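Local coordinates for DNR protein (Pseudomonas aeruginosa, PDB 2Z69), which probably acts as a DNA-binding transcription factor that senses nitric oxide in the regulation of dissimilative nitrate respiration, this chain being its sensor domain, at residues A53-Y58 / P97-T102; V64-L69 / A101-V106. All coordinates share one frame; numbering follows the deposited sequence.

Contact 1: A53-Y58 / P97-T102; sequences AHAFYY and PNYVAT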
ATOM      1  N   ALA B  53      -3.507  12.121 -14.887  1.00 20.80           N
ATOM      2  CA  ALA B  53      -3.755  12.343 -13.456  1.00 20.87           C
ATOM      3  C   ALA B  53      -2.450  12.677 -12.780  1.00 20.82           C
ATOM      4  O   ALA B  53      -1.673  11.772 -12.480  1.00 23.15           O
ATOM      5  CB  ALA B  53      -4.374  11.115 -12.813  1.00 19.90           C
ATOM      6  N   HIS B  54      -2.194  13.960 -12.563  1.00 20.31           N
ATOM      7  CA  HIS B  54      -0.955  14.407 -11.896  1.00 21.27           C
ATOM      8  C   HIS B  54      -1.180  15.049 -10.518  1.00 19.50           C
ATOM      9  O   HIS B  54      -0.225  15.388  -9.850  1.00 19.96           O
ATOM     10  CB  HIS B  54      -0.198  15.428 -12.773  1.00 21.65           C
ATOM     11  CG  HIS B  54       0.265  14.882 -14.082  1.00 25.71           C
ATOM     12  ND1 HIS B  54       0.907  13.673 -14.194  1.00 28.70           N
ATOM     13  CD2 HIS B  54       0.210  15.398 -15.333  1.00 31.54           C
ATOM     14  CE1 HIS B  54       1.216  13.455 -15.461  1.00 31.88           C
ATOM     15  NE2 HIS B  54       0.808  14.489 -16.171  1.00 33.14           N
ATOM     16  N   ALA B  55      -2.423  15.224 -10.092  1.00 17.73           N
ATOM     17  CA  ALA B  55      -2.675  15.978  -8.867  1.00 18.05           C
ATOM     18  C   ALA B  55      -3.854  15.424  -8.091  1.00 18.27           C
ATOM     19  O   ALA B  55      -4.730  14.804  -8.678  1.00 19.61           O
ATOM     20  CB  ALA B  55      -2.923  17.426  -9.203  1.00 17.33           C
ATOM     21  N   PHE B  56      -3.857  15.608  -6.773  1.00 17.89           N
ATOM     22  CA  PHE B  56      -5.077  15.417  -5.990  1.00 17.98           C
ATOM     23  C   PHE B  56      -5.471  16.760  -5.358  1.00 19.45           C
ATOM     24  O   PHE B  56      -4.710  17.725  -5.457  1.00 19.39           O
ATOM     25  CB  PHE B  56      -4.900  14.335  -4.927  1.00 15.07           C
ATOM     26  CG  PHE B  56      -3.936  14.691  -3.853  1.00 15.63           C
ATOM     27  CD1 PHE B  56      -2.551  14.643  -4.088  1.00 15.38           C
ATOM     28  CD2 PHE B  56      -4.389  15.024  -2.575  1.00 18.49           C
ATOM     29  CE1 PHE B  56      -1.644  14.956  -3.087  1.00 16.72           C
ATOM     30  CE2 PHE B  56      -3.488  15.351  -1.558  1.00 16.73           C
ATOM     31  CZ  PHE B  56      -2.115  15.301  -1.806  1.00 18.32           C
ATOM     32  N   TYR B  57      -6.644  16.790  -4.720  1.00 18.53           N
ATOM     33  CA  TYR B  57      -7.314  18.022  -4.340  1.00 18.51           C
ATOM     34  C   TYR B  57      -7.735  18.029  -2.864  1.00 21.05           C
ATOM     35  O   TYR B  57      -8.139  17.015  -2.314  1.00 19.36           O
ATOM     36  CB  TYR B  57      -8.533  18.246  -5.224  1.00 19.42           C
ATOM     37  CG  TYR B  57      -8.118  18.492  -6.647  1.00 21.50           C
ATOM     38  CD1 TYR B  57      -7.779  17.433  -7.497  1.00 18.27           C
ATOM     39  CD2 TYR B  57      -7.981  19.797  -7.116  1.00 20.60           C
ATOM     40  CE1 TYR B  57      -7.329  17.692  -8.816  1.00 17.49           C
ATOM     41  CE2 TYR B  57      -7.522  20.052  -8.388  1.00 20.25           C
ATOM     42  CZ  TYR B  57      -7.229  19.006  -9.237  1.00 20.35           C
ATOM     43  OH  TYR B  57      -6.790  19.326 -10.522  1.00 25.94           O
ATOM     44  N   TYR B  58      -7.580  19.184  -2.228  1.00 20.61           N
ATOM     45  CA  TYR B  58      -8.259  19.443  -0.972  1.00 21.22           C
ATOM     46  C   TYR B  58      -9.375  20.452  -1.244  1.00 22.38           C
ATOM     47  O   TYR B  58      -9.138  21.506  -1.859  1.00 24.45           O
ATOM     48  CB  TYR B  58      -7.272  19.992   0.030  1.00 21.74           C
ATOM     49  CG  TYR B  58      -7.870  20.364   1.355  1.00 19.21           C
ATOM     50  CD1 TYR B  58      -8.252  21.679   1.595  1.00 20.27           C
ATOM     51  CD2 TYR B  58      -8.060  19.415   2.350  1.00 20.00           C
ATOM     52  CE1 TYR B  58      -8.796  22.069   2.787  1.00 24.90           C
ATOM     53  CE2 TYR B  58      -8.606  19.797   3.600  1.00 25.40           C
ATOM     54  CZ  TYR B  58      -8.968  21.135   3.785  1.00 22.31           C
ATOM     55  OH  TYR B  58      -9.518  21.576   4.928  1.00 21.35           O
ATOM     56  N   PRO B  97      -2.189   5.986 -15.842  1.00 22.56           N
ATOM     57  CA  PRO B  97      -1.790   7.346 -16.192  1.00 20.62           C
ATOM     58  C   PRO B  97      -2.886   8.423 -16.014  1.00 18.07           C
ATOM     59  O   PRO B  97      -2.552   9.535 -15.657  1.00 17.76           O
ATOM     60  CB  PRO B  97      -1.414   7.222 -17.675  1.00 19.60           C
ATOM     61  CG  PRO B  97      -2.209   6.070 -18.165  1.00 21.51           C
ATOM     62  CD  PRO B  97      -2.218   5.104 -17.025  1.00 22.38           C
ATOM     63  N   ASN B  98      -4.147   8.075 -16.282  1.00 15.84           N
ATOM     64  CA  ASN B  98      -5.236   9.027 -16.430  1.00 15.09           C
ATOM     65  C   ASN B  98      -6.319   8.890 -15.366  1.00 15.12           C
ATOM     66  O   ASN B  98      -6.627   7.767 -14.951  1.00 13.85           O
ATOM     67  CB  ASN B  98      -5.918   8.848 -17.796  1.00 14.71           C
ATOM     68  CG  ASN B  98      -4.976   9.077 -18.964  1.00 17.03           C
ATOM     69  OD1 ASN B  98      -5.112   8.452 -20.022  1.00 17.89           O
ATOM     70  ND2 ASN B  98      -4.026   9.977 -18.788  1.00 19.44           N
ATOM     71  N   TYR B  99      -6.929  10.025 -14.976  1.00 14.63           N
ATOM     72  CA  TYR B  99      -8.131  10.007 -14.145  1.00 14.73           C
ATOM     73  C   TYR B  99      -9.124   8.989 -14.691  1.00 15.16           C
ATOM     74  O   TYR B  99      -9.445   9.005 -15.875  1.00 15.55           O
ATOM     75  CB  TYR B  99      -8.793  11.398 -14.065  1.00 14.27           C
ATOM     76  CG  TYR B  99      -7.964  12.380 -13.263  1.00 13.53           C
ATOM     77  CD1 TYR B  99      -7.817  12.239 -11.893  1.00 12.87           C
ATOM     78  CD2 TYR B  99      -7.329  13.448 -13.894  1.00 18.99           C
ATOM     79  CE1 TYR B  99      -7.019  13.140 -11.154  1.00 14.94           C
ATOM     80  CE2 TYR B  99      -6.551  14.339 -13.195  1.00 14.28           C
ATOM     81  CZ  TYR B  99      -6.401  14.188 -11.823  1.00 18.27           C
ATOM     82  OH  TYR B  99      -5.615  15.116 -11.132  1.00 17.74           O
ATOM     83  N   VAL B 100      -9.595   8.105 -13.822  1.00 15.17           N
ATOM     84  CA  VAL B 100     -10.579   7.076 -14.180  1.00 16.40           C
ATOM     85  C   VAL B 100     -12.035   7.537 -13.942  1.00 17.83           C
ATOM     86  O   VAL B 100     -12.953   6.730 -14.042  1.00 19.59           O
ATOM     87  CB  VAL B 100     -10.336   5.810 -13.323  1.00 16.28           C
ATOM     88  CG1 VAL B 100      -9.010   5.168 -13.669  1.00 19.05           C
ATOM     89  CG2 VAL B 100     -10.339   6.192 -11.850  1.00 16.15           C
ATOM     90  N   ALA B 101     -12.230   8.807 -13.585  1.00 16.90           N
ATOM     91  CA  ALA B 101     -13.558   9.407 -13.377  1.00 18.82           C
ATOM     92  C   ALA B 101     -13.452  10.921 -13.564  1.00 19.49           C
ATOM     93  O   ALA B 101     -12.344  11.445 -13.650  1.00 19.07           O
ATOM     94  CB  ALA B 101     -14.078   9.097 -11.955  1.00 18.65           C
ATOM     95  N   THR B 102     -14.599  11.608 -13.568  1.00 20.14           N
ATOM     96  CA  THR B 102     -14.697  13.071 -13.718  1.00 19.10           C
ATOM     97  C   THR B 102     -15.132  13.612 -12.379  1.00 20.30           C
ATOM     98  O   THR B 102     -15.906  12.973 -11.688  1.00 21.02           O
ATOM     99  CB  THR B 102     -15.817  13.391 -14.757  1.00 19.89           C
ATOM    100  OG1 THR B 102     -15.452  12.843 -16.032  1.00 19.36           O
ATOM    101  CG2 THR B 102     -16.109  14.847 -14.894  1.00 19.19           C
TER
HETATM  102  O   HOH W   1      -3.506  16.341 -13.047  1.00 31.71           O
HETATM  103  O   HOH W   2      -5.962  17.794 -12.196  1.00 29.02           O
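Tyr99 meets residues 53-57 through both its hydroxyl and its ring, and a backbone bond nearby ties the same two segments together. Tyr99 OH donates to Ala55 O at 2.6 Å, a short bond. The donor sits 24° out of the carbonyl plane of Ala55, while the oxygen lies at the edge of the Tyr99 ring, in its plane. Two waters also donate to this hydroxyl. One accepts from the backbone N of His54. The other lies in the plane of the Tyr57 ring; its approach to Tyr57 OH is too short to be read with confidence. Tyr99 OH is therefore gripped by a carbonyl and two waters, which should fix both its position and its proton.

The backbone bond runs from Ala53 N to Pro97 O at 2.9 Å. It is nearly straight, 173° at the hydrogen, and uses an in-plane lone pair of the carbonyl.

The apolar part is a CH-pi contact. Ala53 CB stands over the centre of the Tyr99 ring, 3.6 Å from the centroid. Ala53 CA lies over the same face, 3.4 Å from Tyr99 CE2. The ring reaches this place with CG beside the backbone N and anti to the carbonyl carbon, chi1 -70°. The Tyr57 side chain crosses that of Tyr99 at about a right angle, and Tyr57 CE1 comes to 3.9 Å from Tyr99 OH. Phe47 stacks on Tyr99, and Phe87 meets the ring of Tyr57.

The contact thus ties the start of a strand in one sheet to the loop that leads into a strand of the other, within the beta barrel of a cyclic nucleotide-binding (CAP effector) domain, the cupin-like fold of this sensor.

Contact 2: V64-L69 / A101-V106; sequences VKIYRL and ATAQAV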
ATOM      1  N   VAL B  64     -18.107  18.673  -4.414  1.00 20.54           N
ATOM      2  CA  VAL B  64     -17.655  18.112  -5.727  1.00 19.70           C
ATOM      3  C   VAL B  64     -18.253  16.705  -5.870  1.00 19.54           C
ATOM      4  O   VAL B  64     -18.257  15.946  -4.902  1.00 18.96           O
ATOM      5  CB  VAL B  64     -16.122  18.059  -5.770  1.00 20.24           C
ATOM      6  CG1 VAL B  64     -15.602  17.025  -6.766  1.00 22.41           C
ATOM      7  CG2 VAL B  64     -15.548  19.481  -6.066  1.00 20.38           C
ATOM      8  N   LYS B  65     -18.836  16.383  -7.026  1.00 16.80           N
ATOM      9  CA  LYS B  65     -19.292  15.021  -7.262  1.00 17.30           C
ATOM     10  C   LYS B  65     -18.341  14.289  -8.217  1.00 18.47           C
ATOM     11  O   LYS B  65     -17.752  14.898  -9.148  1.00 17.98           O
ATOM     12  CB  LYS B  65     -20.737  14.975  -7.781  1.00 18.22           C
ATOM     13  CG  LYS B  65     -20.940  15.507  -9.207  1.00 17.18           C
ATOM     14  CD  LYS B  65     -22.283  15.046  -9.767  1.00 20.18           C
ATOM     15  CE  LYS B  65     -22.521  15.710 -11.131  1.00 26.45           C
ATOM     16  NZ  LYS B  65     -23.826  15.346 -11.823  1.00 22.89           N
ATOM     17  N   ILE B  66     -18.180  12.986  -8.001  1.00 18.01           N
ATOM     18  CA  ILE B  66     -17.227  12.205  -8.806  1.00 18.11           C
ATOM     19  C   ILE B  66     -17.948  11.011  -9.452  1.00 16.46           C
ATOM     20  O   ILE B  66     -18.572  10.234  -8.764  1.00 17.32           O
ATOM     21  CB  ILE B  66     -15.987  11.749  -7.920  1.00 20.09           C
ATOM     22  CG1 ILE B  66     -15.329  12.994  -7.279  1.00 21.85           C
ATOM     23  CG2 ILE B  66     -14.998  10.890  -8.736  1.00 17.71           C
ATOM     24  CD1 ILE B  66     -14.050  12.742  -6.628  1.00 28.93           C
ATOM     25  N   TYR B  67     -17.852  10.879 -10.773  1.00 16.65           N
ATOM     26  CA  TYR B  67     -18.651   9.916 -11.548  1.00 16.07           C
ATOM     27  C   TYR B  67     -17.943   9.455 -12.823  1.00 17.63           C
ATOM     28  O   TYR B  67     -17.087  10.172 -13.338  1.00 18.87           O
ATOM     29  CB  TYR B  67     -20.006  10.537 -11.962  1.00 15.52           C
ATOM     30  CG  TYR B  67     -19.901  11.760 -12.887  1.00 17.44           C
ATOM     31  CD1 TYR B  67     -19.714  13.017 -12.363  1.00 20.62           C
ATOM     32  CD2 TYR B  67     -20.003  11.637 -14.289  1.00 17.76           C
ATOM     33  CE1 TYR B  67     -19.614  14.142 -13.173  1.00 22.98           C
ATOM     34  CE2 TYR B  67     -19.916  12.775 -15.118  1.00 20.11           C
ATOM     35  CZ  TYR B  67     -19.724  14.024 -14.528  1.00 23.52           C
ATOM     36  OH  TYR B  67     -19.632  15.181 -15.265  1.00 23.79           O
ATOM     37  N   ARG B  68     -18.302   8.279 -13.345  1.00 18.90           N
ATOM     38  CA  ARG B  68     -17.908   7.910 -14.705  1.00 21.07           C
ATOM     39  C   ARG B  68     -19.142   7.911 -15.615  1.00 22.84           C
ATOM     40  O   ARG B  68     -20.204   7.350 -15.263  1.00 21.91           O
ATOM     41  CB  ARG B  68     -17.291   6.508 -14.771  1.00 22.96           C
ATOM     42  CG  ARG B  68     -16.207   6.179 -13.737  1.00 25.31           C
ATOM     43  CD  ARG B  68     -16.301   4.695 -13.354  1.00 34.21           C
ATOM     44  NE  ARG B  68     -15.062   4.135 -12.805  1.00 40.01           N
ATOM     45  CZ  ARG B  68     -14.344   3.175 -13.393  1.00 43.76           C
ATOM     46  NH1 ARG B  68     -14.723   2.656 -14.554  1.00 46.44           N
ATOM     47  NH2 ARG B  68     -13.238   2.725 -12.823  1.00 47.41           N
ATOM     48  N   LEU B  69     -18.990   8.513 -16.796  1.00 23.93           N
ATOM     49  CA  LEU B  69     -20.036   8.535 -17.796  1.00 24.68           C
ATOM     50  C   LEU B  69     -19.938   7.276 -18.625  1.00 25.91           C
ATOM     51  O   LEU B  69     -18.849   6.867 -19.042  1.00 26.49           O
ATOM     52  CB  LEU B  69     -19.915   9.775 -18.665  1.00 25.71           C
ATOM     53  N   ALA B 101     -12.230   8.807 -13.585  1.00 16.90           N
ATOM     54  CA  ALA B 101     -13.558   9.407 -13.377  1.00 18.82           C
ATOM     55  C   ALA B 101     -13.452  10.921 -13.564  1.00 19.49           C
ATOM     56  O   ALA B 101     -12.344  11.445 -13.650  1.00 19.07           O
ATOM     57  CB  ALA B 101     -14.078   9.097 -11.955  1.00 18.65           C
ATOM     58  N   THR B 102     -14.599  11.608 -13.568  1.00 20.14           N
ATOM     59  CA  THR B 102     -14.697  13.071 -13.718  1.00 19.10           C
ATOM     60  C   THR B 102     -15.132  13.612 -12.379  1.00 20.30           C
ATOM     61  O   THR B 102     -15.906  12.973 -11.688  1.00 21.02           O
ATOM     62  CB  THR B 102     -15.817  13.391 -14.757  1.00 19.89           C
ATOM     63  OG1 THR B 102     -15.452  12.843 -16.032  1.00 19.36           O
ATOM     64  CG2 THR B 102     -16.109  14.847 -14.894  1.00 19.19           C
ATOM     65  N   ALA B 103     -14.650  14.797 -12.025  1.00 20.22           N
ATOM     66  CA  ALA B 103     -15.013  15.463 -10.759  1.00 18.68           C
ATOM     67  C   ALA B 103     -15.568  16.813 -11.172  1.00 17.73           C
ATOM     68  O   ALA B 103     -14.913  17.540 -11.931  1.00 16.33           O
ATOM     69  CB  ALA B 103     -13.798  15.647  -9.891  1.00 17.32           C
ATOM     70  N   GLN B 104     -16.772  17.131 -10.693  1.00 17.11           N
ATOM     71  CA  GLN B 104     -17.496  18.338 -11.103  1.00 17.67           C
ATOM     72  C   GLN B 104     -18.010  19.053  -9.876  1.00 17.49           C
ATOM     73  O   GLN B 104     -18.576  18.425  -8.990  1.00 19.09           O
ATOM     74  CB  GLN B 104     -18.698  17.976 -12.006  1.00 17.92           C
ATOM     75  CG  GLN B 104     -19.413  19.199 -12.658  1.00 21.31           C
ATOM     76  CD  GLN B 104     -20.537  18.790 -13.629  1.00 21.78           C
ATOM     77  OE1 GLN B 104     -20.839  19.483 -14.602  1.00 26.11           O
ATOM     78  NE2 GLN B 104     -21.118  17.671 -13.378  1.00 21.85           N
ATOM     79  N   ALA B 105     -17.858  20.365  -9.830  1.00 16.98           N
ATOM     80  CA  ALA B 105     -18.373  21.143  -8.713  1.00 18.91           C
ATOM     81  C   ALA B 105     -19.889  21.198  -8.836  1.00 19.02           C
ATOM     82  O   ALA B 105     -20.422  21.454  -9.918  1.00 19.77           O
ATOM     83  CB  ALA B 105     -17.786  22.544  -8.736  1.00 17.47           C
ATOM     84  N   VAL B 106     -20.591  20.910  -7.751  1.00 19.96           N
ATOM     85  CA  VAL B 106     -22.042  21.045  -7.751  1.00 22.47           C
ATOM     86  C   VAL B 106     -22.511  22.399  -7.151  1.00 22.78           C
ATOM     87  O   VAL B 106     -23.679  22.717  -7.255  1.00 23.74           O
ATOM     88  CB  VAL B 106     -22.746  19.888  -7.052  1.00 24.36           C
ATOM     89  CG1 VAL B 106     -22.137  18.537  -7.468  1.00 27.64           C
ATOM     90  CG2 VAL B 106     -22.660  20.057  -5.603  1.00 21.82           C
TER
HETATM   91  O   HOH W   3     -16.620  10.474 -16.400  1.00 29.72           O
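Tyr67 O is held by two donors: Thr102 N at 2.9 Å, with an almost straight N-H, and a water at 3.1 Å. That water also accepts from Leu69 N and from Thr102 OG1, which is also hydrogen-bonded to Gln49 N. Tyr67 N returns a bond to Thr102 O, so the two residues form an antiparallel hydrogen-bonded pair. Lys65 and Gln104 form the next one, with Lys65 N to Gln104 O at 2.8 Å. Between them Ile66 faces Ala103 as a non-hydrogen-bonded pair.

On the sheet face that carries Tyr67, Thr102 CB stands over one face of the tyrosine ring, 4.2 Å from its centroid and displaced from the ring centre. The tyrosine brings its ring across because CG sits between the backbone N and the carbonyl carbon, chi1 63°. Lys65 and Gln104 run side by side on this face. The CG of Lys65 packs on Val106 CG1 at 3.7 Å, and its NZ forms a salt bridge with Glu75.

The other face is apolar. Ala103 CB sits between Val64 CG1, at 3.9 Å, and Ile66 CG1. Ile66 CG2 packs on Ala101 CB at 3.8 Å. Leu151 of the second subunit packs on Ile66 and Ala101.

Main-chain bonds therefore set the pairing, while one face mixes buried Tyr67 and Thr102 with partly exposed Lys65 and Gln104, and the apolar face turns toward Phe87 of the other sheet, in the barrel interior.

How the contacts relate
From the N terminus, the chain passes through 53-58, then 64-69, on strands 55-59 and 63-69, which are consecutive in the chain but lie in different sheets. It returns through 97-106. Contact 1 closes the longer loop, from 53-58 to 97-102. The first segment of contact 2 lies within that loop, but its second runs on to Val106, so the two closures overlap at Ala101 and Thr102. Contact 1 ties the lead-in to one sheet to the loop before strand 102-105. Contact 2 then pairs that strand with 63-69 in the other sheet. They also touch directly, Val100 O lying 3.3 Å from Arg68 CG. Both reach the second subunit through Leu151 of that chain.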